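Local coordinates for Thiol:disulfide interchange protein (Proteus mirabilis, PDB 4OD7) that probably introduces disulfide bonds into proteins of the periplasm, as a thioredoxin-fold oxidoreductase of the DsbA type, at residues A[10-15]-A[161-166]; A[30-35]-A[149-154]. The protein carries 1 engineered substitution. One frame throughout, in Å; residues are numbered along the deposited sequence.

Contacts 1 and 2 both reach one thioredoxin-type sheet, their centres about 15 Å apart. Contact 1 (10-15 with 161-166) seats the edge strand 11-13 on strand 160-162, and contact 2 (30-35 with 149-154) brings the active-site loop and the start of helix 33-41 against the cis-proline turn ahead of strand 153-156. Strands 153-156 and 160-162 are consecutive in the chain and neighbours in the sheet, and M162 N probably donates to M154 O, 3.2 Å away, linking the contacts directly. The bound peptide lies mainly against contact 2, through S32, H34 and V151; D165, in the turn of contact 1, packs on its backbone.

Contact 1 of 2, residues A[10-15]-A[161-166]; sequences QYTNLS and KMKNDG
T12 and K161 form an antiparallel hydrogen-bonded pair, joined by two short backbone bonds: T12 N to K161 O and K161 N to T12 O, each 2.7 Å. The next pair, Y11 with M162, is non-hydrogen-bonded, its CA atoms 4.2 Å apart. A third backbone bond, K163 N to Q10 O at 3.0 Å, is straight at the hydrogen (166°), yet its donor stands above the carbonyl plane, 52° out, as the chain leaves the strand. Side-chain packing centres on K161. L14 CD1 packs 3.5 Å from K161 CB, the two side chains crossing at about a right angle, while T12 lies alongside K161, its hydroxyl OG1 3.8 Å from K161 CB. Beyond the ladder, K163 to G166 make a type I turn, and the K163 chain, bent at its last two torsions, brings NZ to a salt bridge with D165 OD1 (3.0 Å), on the syn side of the carboxylate. Q10 CG touches G166 O at 3.6 Å. Strand 11-13 thus edges the sheet beside 160-162, whose other neighbour is the antiparallel strand 153-156; M162 and Q10 turn onto helix 172-187, while L14 and K161 meet V155 of strand 153-156.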
loop_
_atom_site.group_PDB
_atom_site.type_symbol
_atom_site.label_atom_id
_atom_site.label_comp_id
_atom_site.label_asym_id
_atom_site.label_seq_id
_atom_site.Cartn_x
_atom_site.Cartn_y
_atom_site.Cartn_z
ATOM N N GLN A 10 15.437 12.506 -3.693
ATOM C CA GLN A 10 14.629 11.627 -2.862
ATOM C C GLN A 10 13.189 11.592 -3.350
ATOM O O GLN A 10 12.387 10.924 -2.739
ATOM C CB GLN A 10 14.665 12.016 -1.381
ATOM C CG GLN A 10 16.021 11.909 -0.710
ATOM C CD GLN A 10 16.828 13.152 -0.814
ATOM O OE1 GLN A 10 16.505 14.060 -1.581
ATOM N NE2 GLN A 10 17.854 13.244 0.012
ATOM N N TYR A 11 12.840 12.338 -4.398
ATOM C CA TYR A 11 11.446 12.371 -4.860
ATOM C C TYR A 11 11.362 13.036 -6.216
ATOM O O TYR A 11 12.333 13.625 -6.644
ATOM C CB TYR A 11 10.551 13.155 -3.895
ATOM C CG TYR A 11 10.747 14.678 -3.978
ATOM C CD1 TYR A 11 9.891 15.463 -4.757
ATOM C CD2 TYR A 11 11.773 15.323 -3.279
ATOM C CE1 TYR A 11 10.059 16.849 -4.841
ATOM C CE2 TYR A 11 11.946 16.709 -3.362
ATOM C CZ TYR A 11 11.089 17.464 -4.137
ATOM O OH TYR A 11 11.249 18.845 -4.213
ATOM N N THR A 12 10.205 12.939 -6.873
ATOM C CA THR A 12 9.970 13.638 -8.135
ATOM C C THR A 12 8.585 14.288 -8.087
ATOM O O THR A 12 7.755 13.904 -7.276
ATOM C CB THR A 12 10.043 12.708 -9.368
ATOM O OG1 THR A 12 9.002 11.735 -9.358
ATOM C CG2 THR A 12 11.396 12.024 -9.459
ATOM N N ASN A 13 8.330 15.276 -8.946
ATOM C CA ASN A 13 7.040 15.978 -8.945
ATOM C C ASN A 13 6.007 15.223 -9.786
ATOM O O ASN A 13 6.336 14.767 -10.873
ATOM C CB ASN A 13 7.193 17.397 -9.511
ATOM C CG ASN A 13 7.968 18.325 -8.598
ATOM O OD1 ASN A 13 8.779 19.107 -9.064
ATOM N ND2 ASN A 13 7.733 18.243 -7.304
ATOM N N LEU A 14 4.777 15.045 -9.321
ATOM C CA LEU A 14 3.789 14.478 -10.226
ATOM C C LEU A 14 3.553 15.478 -11.332
ATOM O O LEU A 14 3.430 16.665 -11.056
ATOM C CB LEU A 14 2.488 14.149 -9.501
ATOM C CG LEU A 14 2.291 12.701 -9.029
ATOM C CD1 LEU A 14 3.243 12.306 -7.948
ATOM C CD2 LEU A 14 0.851 12.583 -8.535
ATOM N N SER A 15 3.430 15.011 -12.571
ATOM C CA SER A 15 3.183 15.912 -13.701
ATOM C C SER A 15 1.752 16.500 -13.694
ATOM O O SER A 15 1.540 17.584 -14.222
ATOM C CB SER A 15 3.498 15.204 -15.031
ATOM O OG SER A 15 2.645 14.100 -15.294
ATOM N N LYS A 161 6.147 12.455 -5.739
ATOM C CA LYS A 161 6.339 11.011 -5.759
ATOM C C LYS A 161 7.701 10.624 -5.201
ATOM O O LYS A 161 8.753 11.014 -5.723
ATOM C CB LYS A 161 6.141 10.470 -7.170
ATOM C CG LYS A 161 6.186 8.967 -7.253
ATOM C CD LYS A 161 5.969 8.472 -8.658
ATOM C CE LYS A 161 4.443 8.540 -8.942
ATOM N NZ LYS A 161 3.960 7.916 -10.214
ATOM N N MET A 162 7.667 9.864 -4.110
ATOM C CA MET A 162 8.880 9.306 -3.520
ATOM C C MET A 162 9.752 8.536 -4.506
ATOM O O MET A 162 9.250 7.824 -5.366
ATOM C CB MET A 162 8.554 8.381 -2.365
ATOM C CG MET A 162 7.935 9.053 -1.208
ATOM S SD MET A 162 8.969 10.277 -0.420
ATOM C CE MET A 162 10.317 9.385 0.330
ATOM N N LYS A 163 11.054 8.755 -4.396
ATOM C CA LYS A 163 12.060 8.027 -5.143
ATOM C C LYS A 163 12.755 7.030 -4.232
ATOM O O LYS A 163 13.693 7.383 -3.523
ATOM C CB LYS A 163 13.065 8.998 -5.728
ATOM C CG LYS A 163 13.725 8.494 -6.949
ATOM C CD LYS A 163 14.551 9.578 -7.617
ATOM C CE LYS A 163 16.012 9.144 -7.735
ATOM N NZ LYS A 163 16.266 8.210 -8.842
ATOM N N ASN A 164 12.239 5.804 -4.216
ATOM C CA ASN A 164 12.653 4.782 -3.250
ATOM C C ASN A 164 14.118 4.400 -3.415
ATOM O O ASN A 164 14.749 3.932 -2.470
ATOM C CB ASN A 164 11.736 3.552 -3.321
ATOM C CG ASN A 164 10.311 3.838 -2.823
ATOM O OD1 ASN A 164 9.945 4.971 -2.567
ATOM N ND2 ASN A 164 9.487 2.800 -2.760
ATOM N N ASP A 165 14.620 4.547 -4.639
ATOM C CA ASP A 165 16.026 4.261 -4.954
ATOM C C ASP A 165 16.849 5.534 -4.803
ATOM O O ASP A 165 17.969 5.607 -5.253
ATOM C CB ASP A 165 16.179 3.683 -6.363
ATOM C CG ASP A 165 16.124 4.700 -7.450
ATOM O OD1 ASP A 165 15.581 5.752 -7.265
ATOM O OD2 ASP A 165 16.566 4.408 -8.572
ATOM N N GLY A 166 16.265 6.533 -4.176
ATOM C CA GLY A 166 16.887 7.817 -4.003
ATOM C C GLY A 166 17.143 8.095 -2.531
ATOM O O GLY A 166 17.739 9.123 -2.169
#

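Contact 2 of 2, residues A[30-35]-A[149-154]; sequences FYSPHC and NGVPAM. Engineered in segment 30-35: S32 (natural residue Cys).
V151 meets both ends of the Ser-Pro-His-Cys sequence: its CB lies 3.7 Å from C35 SG, and its CG2 reaches S32 CB at 3.9 Å. The V151 backbone also hydrogen-bonds to the bound peptide. S32 is engineered; the natural Cys at this position forms the redox-active disulfide with C35, which this variant cannot make. S32 OG, anti to the backbone N (chi1 159°), caps the helix by accepting from C35 N at 2.9 Å; it also bonds an acidic side chain of the peptide. The V151-P152 peptide is cis, and a cis-proline loop facing the start of the active-site helix, CXXC in the natural sequence, is characteristic of thioredoxin-fold oxidoreductases, here forming part of the peptide site. P152 N lies 3.6 Å from C35 SG, so the cis-peptide backbone itself borders the buried sulfur. From the proline ring, P152 CD packs 3.6 Å from H34 CB and 3.8 Å from C35 SG, while the imidazole of H34 leads away from the proline. After P152, A153 begins strand 153-156, and its backbone pairs with F27 of the adjacent strand 24-28, whose residue F28 touches C35.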
loop_
_atom_site.group_PDB
_atom_site.type_symbol
_atom_site.label_atom_id
_atom_site.label_comp_id
_atom_site.label_asym_id
_atom_site.label_seq_id
_atom_site.Cartn_x
_atom_site.Cartn_y
_atom_site.Cartn_z
ATOM N N PHE A 30 -0.397 -7.437 -3.185
ATOM C CA PHE A 30 -0.100 -8.646 -2.447
ATOM C C PHE A 30 0.722 -9.592 -3.285
ATOM O O PHE A 30 1.375 -10.472 -2.754
ATOM C CB PHE A 30 -1.353 -9.331 -2.017
ATOM C CG PHE A 30 -1.994 -8.696 -0.835
ATOM C CD1 PHE A 30 -1.354 -8.727 0.414
ATOM C CD2 PHE A 30 -3.241 -8.075 -0.947
ATOM C CE1 PHE A 30 -1.946 -8.175 1.546
ATOM C CE2 PHE A 30 -3.840 -7.511 0.177
ATOM C CZ PHE A 30 -3.169 -7.546 1.428
ATOM N N TYR A 31 0.741 -9.366 -4.591
ATOM C CA TYR A 31 1.541 -10.181 -5.515
ATOM C C TYR A 31 3.001 -9.792 -5.663
ATOM O O TYR A 31 3.795 -10.582 -6.088
ATOM C CB TYR A 31 0.912 -10.128 -6.888
ATOM C CG TYR A 31 -0.312 -10.994 -7.061
ATOM C CD1 TYR A 31 -0.171 -12.342 -7.345
ATOM C CD2 TYR A 31 -1.596 -10.476 -6.949
ATOM C CE1 TYR A 31 -1.266 -13.140 -7.551
ATOM C CE2 TYR A 31 -2.704 -11.290 -7.145
ATOM C CZ TYR A 31 -2.517 -12.616 -7.442
ATOM O OH TYR A 31 -3.554 -13.467 -7.656
ATOM N N SER A 32 3.331 -8.592 -5.225
ATOM C CA SER A 32 4.610 -7.975 -5.431
ATOM C C SER A 32 5.658 -8.399 -4.366
ATOM O O SER A 32 5.479 -8.164 -3.167
ATOM C CB SER A 32 4.386 -6.456 -5.431
ATOM O OG SER A 32 5.558 -5.747 -5.145
ATOM N N PRO A 33 6.750 -9.055 -4.800
ATOM C CA PRO A 33 7.758 -9.370 -3.801
ATOM C C PRO A 33 8.356 -8.129 -3.183
ATOM O O PRO A 33 8.631 -8.121 -2.014
ATOM C CB PRO A 33 8.802 -10.178 -4.588
ATOM C CG PRO A 33 8.077 -10.706 -5.733
ATOM C CD PRO A 33 7.057 -9.676 -6.092
ATOM N N HIS A 34 8.529 -7.076 -3.940
ATOM C CA HIS A 34 9.020 -5.836 -3.372
ATOM C C HIS A 34 8.045 -5.246 -2.323
ATOM O O HIS A 34 8.461 -4.670 -1.354
ATOM C CB HIS A 34 9.278 -4.825 -4.477
ATOM C CG HIS A 34 10.537 -5.082 -5.262
ATOM N ND1 HIS A 34 10.524 -5.761 -6.453
ATOM C CD2 HIS A 34 11.827 -4.751 -5.043
ATOM C CE1 HIS A 34 11.750 -5.835 -6.933
ATOM N NE2 HIS A 34 12.562 -5.245 -6.086
ATOM N N CYS A 35 6.751 -5.353 -2.519
ATOM C CA CYS A 35 5.840 -4.853 -1.507
ATOM C C CYS A 35 5.943 -5.636 -0.212
ATOM O O CYS A 35 5.966 -5.059 0.865
ATOM C CB CYS A 35 4.443 -4.942 -2.053
ATOM S SG CYS A 35 4.121 -3.689 -3.200
ATOM N N ASN A 149 2.345 2.793 -11.927
ATOM C CA ASN A 149 2.653 1.734 -12.870
ATOM C C ASN A 149 3.478 0.639 -12.234
ATOM O O ASN A 149 3.676 -0.393 -12.838
ATOM C CB ASN A 149 3.456 2.298 -14.054
ATOM C CG ASN A 149 2.636 3.184 -14.971
ATOM O OD1 ASN A 149 1.472 2.905 -15.263
ATOM N ND2 ASN A 149 3.255 4.265 -15.439
ATOM N N GLY A 150 3.960 0.893 -11.023
ATOM C CA GLY A 150 4.809 -0.018 -10.317
ATOM C C GLY A 150 4.614 0.181 -8.839
ATOM O O GLY A 150 4.216 1.251 -8.389
ATOM N N VAL A 151 4.880 -0.874 -8.083
ATOM C CA VAL A 151 4.703 -0.875 -6.648
ATOM C C VAL A 151 5.877 -1.561 -5.988
ATOM O O VAL A 151 6.474 -2.477 -6.541
ATOM C CB VAL A 151 3.412 -1.608 -6.202
ATOM C CG1 VAL A 151 2.170 -0.770 -6.506
ATOM C CG2 VAL A 151 3.321 -3.011 -6.802
ATOM N N PRO A 152 6.170 -1.189 -4.748
ATOM C CA PRO A 152 5.536 -0.227 -3.833
ATOM C C PRO A 152 5.688 1.230 -4.300
ATOM O O PRO A 152 6.671 1.554 -4.938
ATOM C CB PRO A 152 6.293 -0.491 -2.534
ATOM C CG PRO A 152 7.564 -1.058 -2.891
ATOM C CD PRO A 152 7.323 -1.864 -4.112
ATOM N N ALA A 153 4.723 2.090 -4.035
ATOM C CA ALA A 153 4.849 3.495 -4.419
ATOM C C ALA A 153 4.144 4.358 -3.389
ATOM O O ALA A 153 3.185 3.912 -2.828
ATOM C CB ALA A 153 4.260 3.708 -5.780
ATOM N N MET A 154 4.613 5.579 -3.142
ATOM C CA MET A 154 3.979 6.479 -2.153
ATOM C C MET A 154 4.001 7.905 -2.732
ATOM O O MET A 154 4.991 8.330 -3.333
ATOM C CB MET A 154 4.719 6.406 -0.797
ATOM C CG MET A 154 4.059 7.053 0.388
ATOM S SD MET A 154 5.056 7.003 1.893
ATOM C CE MET A 154 5.013 5.277 2.308
#